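Local coordinates for protein malate dehydrogenase (Entamoeba histolytica, PDB 3I0P) that binds nicotinamide-adenine-dinucleotide and, as a member of the malate/L-lactate dehydrogenase family, probably catalyses the reversible oxidation of malate to oxaloacetate, at residues 17-22 with 34-39; 26-31 with 71-76; 66-71 with 90-95; 84-89 with 116-121; 133-138 with 169-174. One frame throughout, in Å; residues are numbered along the deposited sequence.

Interaction 1 (17-22 with 34-39); sequences FMYQVL and MVRDTL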
# COMPACT_ATOMS: atom_id res chain seq x y z
N PHE A 17 -1.54 -30.86 -17.88
CA PHE A 17 -2.13 -30.51 -19.17
C PHE A 17 -1.58 -29.19 -19.65
O PHE A 17 -1.20 -29.04 -20.80
CB PHE A 17 -3.65 -30.43 -19.07
CG PHE A 17 -4.31 -29.94 -20.32
CD1 PHE A 17 -4.44 -30.78 -21.43
CD2 PHE A 17 -4.82 -28.64 -20.40
CE1 PHE A 17 -5.06 -30.34 -22.61
CE2 PHE A 17 -5.44 -28.18 -21.57
CZ PHE A 17 -5.56 -29.03 -22.68
N MET A 18 -1.51 -28.24 -18.72
CA MET A 18 -1.04 -26.89 -19.00
C MET A 18 0.41 -26.95 -19.47
O MET A 18 0.78 -26.30 -20.44
CB MET A 18 -1.19 -26.06 -17.73
CG MET A 18 -1.84 -24.73 -17.95
SD MET A 18 -3.00 -24.16 -16.69
CE MET A 18 -2.18 -24.59 -15.15
N TYR A 19 1.20 -27.79 -18.81
CA TYR A 19 2.61 -27.95 -19.11
C TYR A 19 2.84 -28.64 -20.46
O TYR A 19 3.76 -28.27 -21.20
CB TYR A 19 3.25 -28.71 -17.95
CG TYR A 19 4.63 -29.27 -18.18
CD1 TYR A 19 5.75 -28.44 -18.18
CD2 TYR A 19 4.82 -30.64 -18.32
CE1 TYR A 19 7.04 -28.98 -18.36
CE2 TYR A 19 6.09 -31.19 -18.50
CZ TYR A 19 7.20 -30.35 -18.52
OH TYR A 19 8.44 -30.89 -18.69
N GLN A 20 2.00 -29.62 -20.80
CA GLN A 20 2.13 -30.30 -22.09
C GLN A 20 1.74 -29.37 -23.25
O GLN A 20 2.43 -29.32 -24.26
CB GLN A 20 1.35 -31.61 -22.15
CG GLN A 20 1.77 -32.69 -21.14
CD GLN A 20 3.23 -33.14 -21.27
OE1 GLN A 20 3.79 -33.23 -22.36
NE2 GLN A 20 3.84 -33.46 -20.12
N VAL A 21 0.64 -28.63 -23.08
CA VAL A 21 0.20 -27.72 -24.14
C VAL A 21 1.22 -26.59 -24.38
O VAL A 21 1.41 -26.14 -25.52
CB VAL A 21 -1.21 -27.16 -23.87
CG1 VAL A 21 -1.65 -26.22 -24.98
CG2 VAL A 21 -2.21 -28.30 -23.74
N LEU A 22 1.89 -26.15 -23.31
CA LEU A 22 2.90 -25.10 -23.41
C LEU A 22 4.15 -25.59 -24.13
O LEU A 22 4.79 -24.83 -24.85
CB LEU A 22 3.24 -24.53 -22.04
CG LEU A 22 2.25 -23.55 -21.40
CD1 LEU A 22 2.44 -23.48 -19.89
CD2 LEU A 22 2.38 -22.18 -22.05
N MET A 34 7.61 -22.76 -15.08
CA MET A 34 7.41 -21.53 -14.33
C MET A 34 5.99 -21.01 -14.52
O MET A 34 5.33 -20.66 -13.55
CB MET A 34 8.44 -20.47 -14.72
CG MET A 34 9.87 -20.76 -14.24
SD MET A 34 11.01 -19.44 -14.68
CE MET A 34 12.53 -19.97 -13.89
N VAL A 35 5.52 -21.00 -15.77
CA VAL A 35 4.20 -20.50 -16.14
C VAL A 35 3.06 -21.35 -15.60
O VAL A 35 2.07 -20.81 -15.08
CB VAL A 35 4.07 -20.37 -17.68
CG1 VAL A 35 2.62 -20.13 -18.12
CG2 VAL A 35 4.99 -19.28 -18.18
N ARG A 36 3.17 -22.67 -15.71
CA ARG A 36 2.11 -23.52 -15.24
C ARG A 36 2.04 -23.51 -13.71
O ARG A 36 0.94 -23.59 -13.16
CB ARG A 36 2.22 -24.94 -15.82
CG ARG A 36 3.26 -25.84 -15.18
CD ARG A 36 2.68 -26.65 -14.04
NE ARG A 36 3.75 -27.36 -13.35
CZ ARG A 36 4.17 -28.58 -13.68
NH1 ARG A 36 3.61 -29.23 -14.68
NH2 ARG A 36 5.15 -29.16 -13.00
N ASP A 37 3.19 -23.39 -13.04
CA ASP A 37 3.22 -23.29 -11.58
C ASP A 37 2.44 -22.07 -11.08
O ASP A 37 1.64 -22.18 -10.15
CB ASP A 37 4.65 -23.21 -11.04
CG ASP A 37 5.33 -24.57 -10.94
OD1 ASP A 37 4.70 -25.61 -11.23
OD2 ASP A 37 6.52 -24.58 -10.55
N THR A 38 2.65 -20.92 -11.72
CA THR A 38 1.97 -19.71 -11.27
C THR A 38 0.54 -19.66 -11.78
O THR A 38 -0.30 -19.02 -11.16
CB THR A 38 2.73 -18.38 -11.56
OG1 THR A 38 1.97 -17.58 -12.46
CG2 THR A 38 4.12 -18.60 -12.12
N LEU A 39 0.26 -20.33 -12.89
CA LEU A 39 -1.13 -20.46 -13.33
C LEU A 39 -1.90 -21.39 -12.40
O LEU A 39 -2.95 -20.99 -11.89
CB LEU A 39 -1.24 -20.89 -14.80
CG LEU A 39 -0.78 -19.81 -15.78
CD1 LEU A 39 -1.11 -20.17 -17.21
CD2 LEU A 39 -1.40 -18.46 -15.41
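Met18, Tyr19 and Leu22 face Val35, Arg36 and Leu39 where helices 11-24 and 29-45 pack as an antiparallel helical hairpin. The local axes come within 9.1 Å of each other at an angle of 148°.

Apolar contacts make up the side of the interface that holds Met18 and Leu22. The Met18 chain bends at both chi2 and chi3, which carries its terminal methyl to the second helix: CE of Met18 lies 3.8 Å from CB of Leu39 and also rests near the carbonyl oxygen of Arg36. One helical turn along, the tip of Leu22 meets a branch of valine, with Leu22 CD1 3.8 Å from Val35 CG1. Phe55 of helix 55-64 touches both Met18 and Leu39, so a third helix covers this end of the seam. His94 of helix 93-111 also packs on Val35 and Leu39.

The polar group at the seam is Arg36, whose aliphatic stem does part of the packing: its CB sits 4.1 Å from CB of Met18. Its CG lies between the backbone N and the carbonyl carbon (chi1 78°), and a bend at chi2 then brings the guanidinium beside Tyr19, with NH1 near Tyr19 CB. The tyrosine ring and the guanidinium are inclined to each other, their planes 53° apart, while the phenol hydroxyl reaches on to a hydrogen bond with Glu29.

Arg36 is also held from within its own helix by a salt bridge to the next residue: Arg36 NE donates to Asp37 OD1 at 2.9 Å, and that oxygen lies in the guanidinium plane.

Interaction 2 (26-31 with 71-76); sequences GSDEEN and TAKPSI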
# COMPACT_ATOMS: atom_id res chain seq x y z
N GLY A 26 5.62 -24.66 -28.29
CA GLY A 26 7.01 -24.26 -28.47
C GLY A 26 7.68 -23.49 -27.35
O GLY A 26 8.70 -22.84 -27.58
N SER A 27 7.13 -23.57 -26.14
CA SER A 27 7.80 -23.00 -24.96
C SER A 27 9.09 -23.73 -24.60
O SER A 27 9.19 -24.95 -24.75
CB SER A 27 6.87 -23.02 -23.74
OG SER A 27 5.67 -22.34 -24.02
N ASP A 28 10.07 -22.97 -24.12
CA ASP A 28 11.21 -23.54 -23.43
C ASP A 28 10.66 -24.36 -22.26
O ASP A 28 9.69 -23.95 -21.61
CB ASP A 28 12.13 -22.43 -22.93
CG ASP A 28 13.13 -22.92 -21.89
OD1 ASP A 28 14.31 -23.10 -22.24
OD2 ASP A 28 12.73 -23.14 -20.73
N GLU A 29 11.28 -25.52 -22.00
CA GLU A 29 10.75 -26.44 -21.00
C GLU A 29 10.67 -25.82 -19.60
O GLU A 29 9.64 -25.95 -18.91
CB GLU A 29 11.52 -27.76 -21.00
CG GLU A 29 10.84 -28.85 -20.18
CD GLU A 29 11.24 -28.85 -18.72
OE1 GLU A 29 12.25 -28.20 -18.35
OE2 GLU A 29 10.56 -29.53 -17.93
N GLU A 30 11.74 -25.16 -19.17
CA GLU A 30 11.71 -24.50 -17.86
C GLU A 30 10.64 -23.41 -17.82
O GLU A 30 9.91 -23.29 -16.83
CB GLU A 30 13.09 -23.95 -17.49
CG GLU A 30 13.20 -23.53 -16.01
CD GLU A 30 14.53 -22.86 -15.67
OE1 GLU A 30 15.35 -22.62 -16.60
OE2 GLU A 30 14.75 -22.58 -14.47
N ASN A 31 10.52 -22.63 -18.91
CA ASN A 31 9.45 -21.64 -19.04
C ASN A 31 8.06 -22.25 -18.85
O ASN A 31 7.23 -21.68 -18.14
CB ASN A 31 9.52 -20.92 -20.39
CG ASN A 31 10.63 -19.86 -20.45
OD1 ASN A 31 11.45 -19.73 -19.53
ND2 ASN A 31 10.64 -19.09 -21.54
N THR A 71 9.96 -18.88 -25.66
CA THR A 71 11.31 -19.39 -25.35
C THR A 71 12.21 -18.31 -24.76
O THR A 71 13.38 -18.55 -24.47
CB THR A 71 12.04 -20.01 -26.59
OG1 THR A 71 12.14 -19.05 -27.65
CG2 THR A 71 11.33 -21.25 -27.09
N ALA A 72 11.64 -17.11 -24.59
CA ALA A 72 12.40 -15.95 -24.14
C ALA A 72 12.76 -16.02 -22.67
O ALA A 72 12.01 -16.58 -21.86
CB ALA A 72 11.63 -14.68 -24.44
N LYS A 73 13.90 -15.42 -22.33
CA LYS A 73 14.32 -15.26 -20.95
C LYS A 73 14.67 -13.79 -20.75
O LYS A 73 14.98 -13.10 -21.73
CB LYS A 73 15.54 -16.15 -20.66
CG LYS A 73 15.34 -17.63 -20.98
CD LYS A 73 14.90 -18.44 -19.76
CE LYS A 73 14.91 -19.94 -20.09
NZ LYS A 73 14.84 -20.78 -18.86
N PRO A 74 14.60 -13.28 -19.50
CA PRO A 74 14.93 -11.87 -19.26
C PRO A 74 16.42 -11.57 -19.45
O PRO A 74 17.25 -12.48 -19.34
CB PRO A 74 14.54 -11.67 -17.80
CG PRO A 74 14.67 -13.03 -17.20
CD PRO A 74 14.14 -13.93 -18.27
N SER A 75 16.75 -10.31 -19.74
CA SER A 75 18.15 -9.87 -19.86
C SER A 75 18.47 -8.83 -18.81
O SER A 75 17.70 -7.89 -18.59
CB SER A 75 18.41 -9.27 -21.25
OG SER A 75 18.20 -10.21 -22.28
N ILE A 76 19.63 -8.98 -18.17
CA ILE A 76 20.11 -8.00 -17.20
C ILE A 76 20.55 -6.73 -17.93
O ILE A 76 21.46 -6.76 -18.76
CB ILE A 76 21.27 -8.59 -16.33
CG1 ILE A 76 20.73 -9.72 -15.44
CG2 ILE A 76 21.90 -7.52 -15.47
CD1 ILE A 76 21.78 -10.72 -14.99
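Lys73 reaches from the loop before strand 75-79 to Glu30 and Asp28, and its side chain is the one to trace. From CB, the chain sets off with CG beside the backbone N and then turns sharply at chi2 (-94°), after which it runs extended. Lys73 CD passes 3.7 Å from Asn31 OD1. The next carbon stays with the same amide oxygen, CE of Lys73 being 3.5 Å from Asn31 OD1, and it also lies beside the Asp28 carboxylate. At the tip, Lys73 NZ makes a salt bridge with Glu30 OE1 at 3.0 Å and a long one, 3.7 Å, with Asp28 OD2. The lysine crosses both acidic side chains at about a right angle, and the three residues form a small salt-bridge network.

Those acids stand at the start of helix 29-45. Asp28 is its N-cap: OD2, through its anti lone pair, accepts the backbone N of Asn31 at 2.9 Å. Just upstream, Gly26 ends helix 11-24 as the C-prime residue of a Schellman motif, so the contact covers the turn between two helices. The cationic NZ sits near the acids that open the second helix, which would be expected to stabilise their negative charge.

Asn31 fastens the loop by its amide. Its ND2 donates to Ala72 O at 2.9 Å, with the acceptor close to the amide plane, and hydrogen-bonds Pro70 O as well. Earlier in the loop, Thr71 rests its methyl CG2 against the backbone of Gly26 and Asp28, lying 3.7 Å from Asp28 N.

Interaction 3 (66-71 with 90-95); sequences GMINPT and NGFGHV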
# COMPACT_ATOMS: atom_id res chain seq x y z
N GLY A 66 1.55 -14.33 -31.74
CA GLY A 66 2.91 -13.78 -31.60
C GLY A 66 3.12 -12.73 -30.52
O GLY A 66 4.14 -12.05 -30.50
N MET A 67 2.15 -12.62 -29.60
CA MET A 67 2.16 -11.61 -28.53
C MET A 67 3.08 -11.95 -27.35
O MET A 67 3.40 -11.09 -26.53
CB MET A 67 0.73 -11.37 -28.02
CG MET A 67 -0.23 -10.96 -29.11
SD MET A 67 -1.93 -10.86 -28.52
CE MET A 67 -1.92 -9.35 -27.55
N ILE A 68 3.48 -13.21 -27.26
CA ILE A 68 4.40 -13.66 -26.23
C ILE A 68 5.47 -14.44 -26.97
O ILE A 68 5.16 -15.17 -27.91
CB ILE A 68 3.67 -14.58 -25.21
CG1 ILE A 68 2.55 -13.82 -24.50
CG2 ILE A 68 4.63 -15.14 -24.18
CD1 ILE A 68 1.50 -14.72 -23.84
N ASN A 69 6.72 -14.28 -26.55
CA ASN A 69 7.80 -15.15 -26.98
C ASN A 69 8.02 -16.25 -25.95
O ASN A 69 8.60 -16.00 -24.88
CB ASN A 69 9.08 -14.35 -27.22
CG ASN A 69 10.26 -15.20 -27.68
OD1 ASN A 69 10.19 -16.44 -27.73
ND2 ASN A 69 11.37 -14.55 -28.00
N PRO A 70 7.58 -17.48 -26.25
CA PRO A 70 7.55 -18.53 -25.22
C PRO A 70 8.91 -19.17 -24.88
O PRO A 70 9.00 -19.93 -23.90
CB PRO A 70 6.59 -19.57 -25.81
CG PRO A 70 6.74 -19.42 -27.28
CD PRO A 70 7.03 -17.96 -27.54
N THR A 71 9.96 -18.88 -25.66
CA THR A 71 11.31 -19.39 -25.35
C THR A 71 12.21 -18.31 -24.76
O THR A 71 13.38 -18.55 -24.47
CB THR A 71 12.04 -20.01 -26.59
OG1 THR A 71 12.14 -19.05 -27.65
CG2 THR A 71 11.33 -21.25 -27.09
N ASN A 90 9.85 -9.67 -24.13
CA ASN A 90 8.48 -10.05 -24.52
C ASN A 90 8.11 -11.48 -24.09
O ASN A 90 7.22 -12.11 -24.68
CB ASN A 90 8.23 -9.78 -26.02
CG ASN A 90 6.79 -10.06 -26.45
OD1 ASN A 90 6.56 -10.72 -27.45
ND2 ASN A 90 5.82 -9.58 -25.69
N GLY A 91 8.78 -11.99 -23.06
CA GLY A 91 8.45 -13.31 -22.51
C GLY A 91 7.21 -13.33 -21.62
O GLY A 91 6.50 -12.33 -21.49
N PHE A 92 6.96 -14.49 -21.02
CA PHE A 92 5.89 -14.64 -20.04
C PHE A 92 6.20 -13.83 -18.79
O PHE A 92 7.31 -13.90 -18.25
CB PHE A 92 5.82 -16.08 -19.56
CG PHE A 92 5.41 -17.06 -20.61
CD1 PHE A 92 4.08 -17.16 -21.02
CD2 PHE A 92 6.35 -17.96 -21.11
CE1 PHE A 92 3.71 -18.12 -21.96
CE2 PHE A 92 5.98 -18.93 -22.04
CZ PHE A 92 4.66 -19.01 -22.46
N GLY A 93 5.20 -13.11 -18.29
CA GLY A 93 5.37 -12.39 -17.03
C GLY A 93 5.78 -13.32 -15.91
O GLY A 93 6.55 -12.93 -15.04
N HIS A 94 5.27 -14.55 -15.96
CA HIS A 94 5.55 -15.57 -14.94
C HIS A 94 7.00 -15.97 -14.98
O HIS A 94 7.60 -16.24 -13.93
CB HIS A 94 4.68 -16.80 -15.16
CG HIS A 94 3.36 -16.51 -15.80
ND1 HIS A 94 3.22 -16.37 -17.16
CD2 HIS A 94 2.14 -16.29 -15.27
CE1 HIS A 94 1.96 -16.11 -17.44
NE2 HIS A 94 1.28 -16.05 -16.31
N VAL A 95 7.57 -15.99 -16.18
CA VAL A 95 8.99 -16.28 -16.35
C VAL A 95 9.81 -15.12 -15.78
O VAL A 95 10.69 -15.33 -14.95
CB VAL A 95 9.34 -16.57 -17.83
CG1 VAL A 95 10.85 -16.58 -18.06
CG2 VAL A 95 8.72 -17.90 -18.26
O HOH W 1 9.28 -16.43 -22.01
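Asn69 and Asn90 meet backbone to backbone where the loop after helix 55-64 lies against the turn that leads into helix 93-111, with Phe92 as the N-cap residue of that helix.

Two direct hydrogen bonds join the loops. Asn69 N donates almost straight to Asn90 O, at 2.9 Å and 177°. The second comes from a side chain: with CG anti to its backbone N (chi1 -176°), Asn90 swings its amide to Met67, and ND2 donates to Met67 O at 3.0 Å from above the carbonyl plane. The other end of that amide, OD1, takes a hydrogen bond from Lys279, so both ends of the group are fixed. A water adds a bridge, donating to Asn69 O and accepting from Phe92 N. Asn69 also shapes its own loop, as its OD1 accepts from Thr71 N in an Asx turn.

Weaker CA-H...O contacts fill in between, including Gly91 CA to Asn69 O.

Apolar packing centres on the Phe92 ring. Ile63 of helix 55-64 and Val35 of helix 29-45 touch it too, which places the ring among three helices. Pro70 lies near the far end of the ring, its CB 3.9 Å from Phe92 CE2. Ile68 covers a face in a CH-pi contact, its CG2 3.9 Å from the ring centroid and 19° off the normal, displaced toward the CD1 and CE1 rim.

Interaction 4 (84-89 with 116-121); sequences CVLDGN and VVVRNS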
# COMPACT_ATOMS: atom_id res chain seq x y z
N CYS A 84 18.34 -4.61 -9.57
CA CYS A 84 18.51 -5.03 -10.95
C CYS A 84 17.38 -4.52 -11.86
O CYS A 84 16.23 -4.40 -11.42
CB CYS A 84 18.62 -6.56 -11.05
SG CYS A 84 19.12 -7.14 -12.68
N VAL A 85 17.73 -4.20 -13.11
CA VAL A 85 16.73 -3.93 -14.15
C VAL A 85 16.78 -5.06 -15.16
O VAL A 85 17.85 -5.44 -15.64
CB VAL A 85 16.98 -2.60 -14.90
CG1 VAL A 85 15.99 -2.43 -16.06
CG2 VAL A 85 16.90 -1.42 -13.95
N LEU A 86 15.61 -5.61 -15.48
CA LEU A 86 15.50 -6.66 -16.47
C LEU A 86 14.66 -6.20 -17.65
O LEU A 86 13.64 -5.53 -17.49
CB LEU A 86 14.91 -7.93 -15.87
CG LEU A 86 15.59 -8.63 -14.68
CD1 LEU A 86 14.65 -9.69 -14.11
CD2 LEU A 86 16.94 -9.23 -15.04
N ASP A 87 15.10 -6.58 -18.85
CA ASP A 87 14.30 -6.48 -20.06
C ASP A 87 13.65 -7.84 -20.24
O ASP A 87 14.35 -8.86 -20.34
CB ASP A 87 15.19 -6.14 -21.24
CG ASP A 87 14.43 -5.97 -22.54
OD1 ASP A 87 13.19 -5.91 -22.53
OD2 ASP A 87 15.10 -5.89 -23.59
N GLY A 88 12.33 -7.87 -20.27
CA GLY A 88 11.58 -9.13 -20.32
C GLY A 88 11.60 -9.86 -21.65
O GLY A 88 11.17 -11.02 -21.73
N ASN A 89 12.10 -9.17 -22.68
CA ASN A 89 12.25 -9.74 -24.03
C ASN A 89 10.95 -10.29 -24.57
O ASN A 89 10.94 -11.24 -25.36
CB ASN A 89 13.35 -10.81 -24.03
CG ASN A 89 14.72 -10.23 -23.87
OD1 ASN A 89 15.05 -9.21 -24.47
ND2 ASN A 89 15.55 -10.87 -23.05
N VAL A 116 14.15 -5.99 -7.81
CA VAL A 116 14.33 -6.22 -9.23
C VAL A 116 13.14 -5.68 -9.94
O VAL A 116 12.00 -5.94 -9.54
CB VAL A 116 14.53 -7.71 -9.52
CG1 VAL A 116 14.48 -7.97 -11.01
CG2 VAL A 116 15.86 -8.18 -8.95
N VAL A 117 13.38 -4.88 -10.98
CA VAL A 117 12.28 -4.35 -11.80
C VAL A 117 12.35 -4.90 -13.23
O VAL A 117 13.41 -5.30 -13.70
CB VAL A 117 12.21 -2.79 -11.79
CG1 VAL A 117 11.91 -2.29 -10.38
CG2 VAL A 117 13.51 -2.17 -12.31
N VAL A 118 11.20 -4.93 -13.90
CA VAL A 118 11.11 -5.52 -15.23
C VAL A 118 10.39 -4.58 -16.19
O VAL A 118 9.37 -3.99 -15.82
CB VAL A 118 10.35 -6.88 -15.20
CG1 VAL A 118 10.30 -7.50 -16.58
CG2 VAL A 118 10.99 -7.86 -14.21
N ARG A 119 10.94 -4.44 -17.39
CA ARG A 119 10.24 -3.82 -18.53
C ARG A 119 10.03 -4.83 -19.68
O ARG A 119 10.66 -5.90 -19.69
CB ARG A 119 11.00 -2.59 -19.04
CG ARG A 119 12.24 -2.90 -19.87
CD ARG A 119 12.65 -1.74 -20.81
NE ARG A 119 13.99 -1.97 -21.34
CZ ARG A 119 15.11 -1.43 -20.85
NH1 ARG A 119 15.09 -0.59 -19.81
NH2 ARG A 119 16.27 -1.73 -21.41
N ASN A 120 9.16 -4.49 -20.62
CA ASN A 120 8.94 -5.29 -21.84
C ASN A 120 8.59 -6.75 -21.47
O ASN A 120 9.20 -7.71 -21.95
CB ASN A 120 10.15 -5.15 -22.79
CG ASN A 120 10.02 -5.98 -24.09
OD1 ASN A 120 8.94 -6.13 -24.66
ND2 ASN A 120 11.15 -6.50 -24.55
N SER A 121 7.60 -6.88 -20.59
CA SER A 121 7.10 -8.16 -20.14
C SER A 121 5.62 -8.29 -20.49
O SER A 121 5.03 -7.40 -21.11
CB SER A 121 7.31 -8.31 -18.63
OG SER A 121 7.01 -9.63 -18.18
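Leu86 is gripped on both its backbone polar atoms by strand 113-121. Leu86 N donates to Val117 O at 2.8 Å, and Leu86 O accepts from Arg119 N at 2.9 Å. Val117 N to Cys84 O and Gly88 N to Arg119 O continue the ladder. This is the parallel pairing of a beta-alpha-beta unit, with helix 93-111 as the crossover.

The side chains lie on two faces. On that of Cys84, Leu86, Val116 and Val118, Leu86 CD1 sits 3.5 Å from Val116 CG1 and within 4.1 Å of Val118 CG2; Met103 of the crossover helix covers Cys84 and Val116. On the other face Val85 CG2 meets Val117 CG2 at 3.8 Å, and Phe294 of the second subunit packs on both valines.

Asp87 closes the end of the ladder. It turns its carboxylate opposite its own backbone N (chi1 -178°), which brings OD1 to Asn120: Asp87 OD1 takes Asn120 ND2 at 2.9 Å on the syn side, plus a weak bond from Asn89 N. Asn120 is positioned in turn by a G1 beta bulge, which it forms with Ser121 against strand 282-290. The guanidinium of Arg119 is held by a hydrogen bond from NH1 to Ser262 O, and Arg119 NE stays 4.2 Å from Asp87 OD1, beyond salt-bridge range. Asp87 is thus tied to the strand end by amide N-H groups, while the nearby arginine would be expected to add a favourable but longer-range attraction to its carboxylate.

Interaction 5 (133-138 with 169-174); sequences LAAQEG and GIPSDE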
# COMPACT_ATOMS: atom_id res chain seq x y z
N LEU A 133 6.73 -16.62 -2.98
CA LEU A 133 8.10 -17.08 -3.14
C LEU A 133 9.00 -16.46 -2.07
O LEU A 133 9.85 -17.14 -1.50
CB LEU A 133 8.64 -16.75 -4.53
CG LEU A 133 8.06 -17.48 -5.75
CD1 LEU A 133 8.66 -16.86 -7.03
CD2 LEU A 133 8.29 -19.00 -5.71
N ALA A 134 8.80 -15.17 -1.81
CA ALA A 134 9.60 -14.46 -0.82
C ALA A 134 9.34 -14.94 0.60
O ALA A 134 10.28 -15.15 1.37
CB ALA A 134 9.38 -12.96 -0.95
N ALA A 135 8.06 -15.13 0.95
CA ALA A 135 7.69 -15.60 2.28
C ALA A 135 8.21 -17.01 2.61
O ALA A 135 8.56 -17.31 3.77
CB ALA A 135 6.19 -15.52 2.47
N GLN A 136 8.29 -17.87 1.59
CA GLN A 136 8.83 -19.23 1.76
C GLN A 136 10.31 -19.24 2.12
O GLN A 136 10.76 -20.15 2.81
CB GLN A 136 8.62 -20.05 0.49
CG GLN A 136 7.22 -20.55 0.27
CD GLN A 136 6.98 -20.93 -1.19
OE1 GLN A 136 7.90 -21.39 -1.89
NE2 GLN A 136 5.75 -20.72 -1.67
N GLU A 137 11.05 -18.23 1.65
CA GLU A 137 12.47 -18.05 1.95
C GLU A 137 12.73 -17.17 3.17
O GLU A 137 13.86 -16.71 3.37
CB GLU A 137 13.22 -17.43 0.74
CG GLU A 137 13.24 -18.27 -0.53
CD GLU A 137 13.68 -19.69 -0.27
OE1 GLU A 137 14.75 -19.88 0.35
OE2 GLU A 137 12.93 -20.62 -0.66
N GLY A 138 11.71 -16.90 3.98
CA GLY A 138 11.87 -16.07 5.18
C GLY A 138 12.07 -14.58 4.91
O GLY A 138 12.62 -13.86 5.75
N GLY A 169 3.69 -10.53 0.77
CA GLY A 169 3.83 -11.83 1.42
C GLY A 169 4.71 -11.74 2.65
O GLY A 169 5.83 -11.24 2.57
N ILE A 170 4.21 -12.20 3.79
CA ILE A 170 4.95 -12.10 5.04
C ILE A 170 4.96 -13.44 5.77
O ILE A 170 3.89 -14.04 5.98
CB ILE A 170 4.34 -11.00 5.96
CG1 ILE A 170 4.54 -9.61 5.34
CG2 ILE A 170 4.93 -11.08 7.38
CD1 ILE A 170 3.66 -8.53 5.90
N PRO A 171 6.16 -13.92 6.16
CA PRO A 171 6.25 -15.19 6.89
C PRO A 171 5.37 -15.21 8.15
O PRO A 171 5.22 -14.18 8.83
CB PRO A 171 7.73 -15.27 7.26
CG PRO A 171 8.42 -14.48 6.22
CD PRO A 171 7.49 -13.35 5.88
N SER A 172 4.79 -16.37 8.44
CA SER A 172 3.84 -16.53 9.53
C SER A 172 4.17 -17.83 10.28
O SER A 172 4.87 -18.70 9.74
CB SER A 172 2.43 -16.61 8.95
OG SER A 172 1.46 -16.73 9.97
N ASP A 173 3.69 -17.97 11.52
CA ASP A 173 3.92 -19.22 12.25
C ASP A 173 2.72 -20.13 12.11
O ASP A 173 2.64 -21.18 12.75
CB ASP A 173 4.29 -18.98 13.73
CG ASP A 173 3.11 -18.59 14.61
OD1 ASP A 173 2.03 -18.20 14.09
OD2 ASP A 173 3.25 -18.66 15.85
N GLU A 174 1.78 -19.71 11.27
CA GLU A 174 0.61 -20.50 10.96
C GLU A 174 0.89 -21.40 9.74
O GLU A 174 2.02 -21.43 9.25
CB GLU A 174 -0.57 -19.57 10.70
CG GLU A 174 -0.77 -18.56 11.80
CD GLU A 174 -2.01 -17.72 11.60
OE1 GLU A 174 -2.07 -16.96 10.61
OE2 GLU A 174 -2.92 -17.82 12.46
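Ala135 and Pro171 meet where the last turn of helix 127-136 lies against the end of strand 166-170, next to the outermost strand 178-182 of the large mixed sheet. The helix stops in a Schellman motif: Gly138, with positive phi, is the C-prime residue and its N donates to Ala135 O at 3.2 Å, while the residue after it bonds back to Ala134 O.

The close part is small and apolar. The methyl of Ala135 points at the strand end and packs on the main chain from Gly169 to Pro171, Ala135 CB being 4.1 Å from Gly169 C and 4.0 Å from Pro171 N. Pro171 packs beside the helix end through CG, 3.9 Å from Gly138 C. Phe300 of helix 297-312 also touches the proline. Ile170 turns its side chain from the helix and packs on Ile256 of the second subunit.

Beyond this patch the two segments separate. Gln136 and Glu137 direct their side chains away from the strand, into exposed positions. Past Pro171 the chain leaves the helix altogether: Ser172 OG accepts from Glu174 N in an ST turn, and the acids that follow turn to helix 297-312, Asp173 pairing with Arg309 and Glu174 with Arg312. What joins the two segments is therefore van der Waals contact, and its nearest pair involves a polar atom only as packing surface: Ala135 O, 3.7 Å from Pro171 CG.

How the interactions relate
Interactions 1 to 4 form one connected region, while interaction 5 stands apart, its centre about 24 to 28 Å from theirs. Interactions 1 and 2 share helix 29-45 and alternate along the chain; interactions 2 and 3 are closest, with centres about 7 Å apart and Thr71 in common. Interaction 3 sits at the start of the crossover helix 93-111 whose flanking strands pair in interaction 4, and touches interaction 1 through Phe92 and His94. A run of loops thus joins the N-terminal helices to the mixed sheet of this NAD-bound subunit. Interactions 2, 4 and 5 reach that sheet, interaction 5 one strand in from outermost strand 178-182, and the second subunit packs on both 4 and 5.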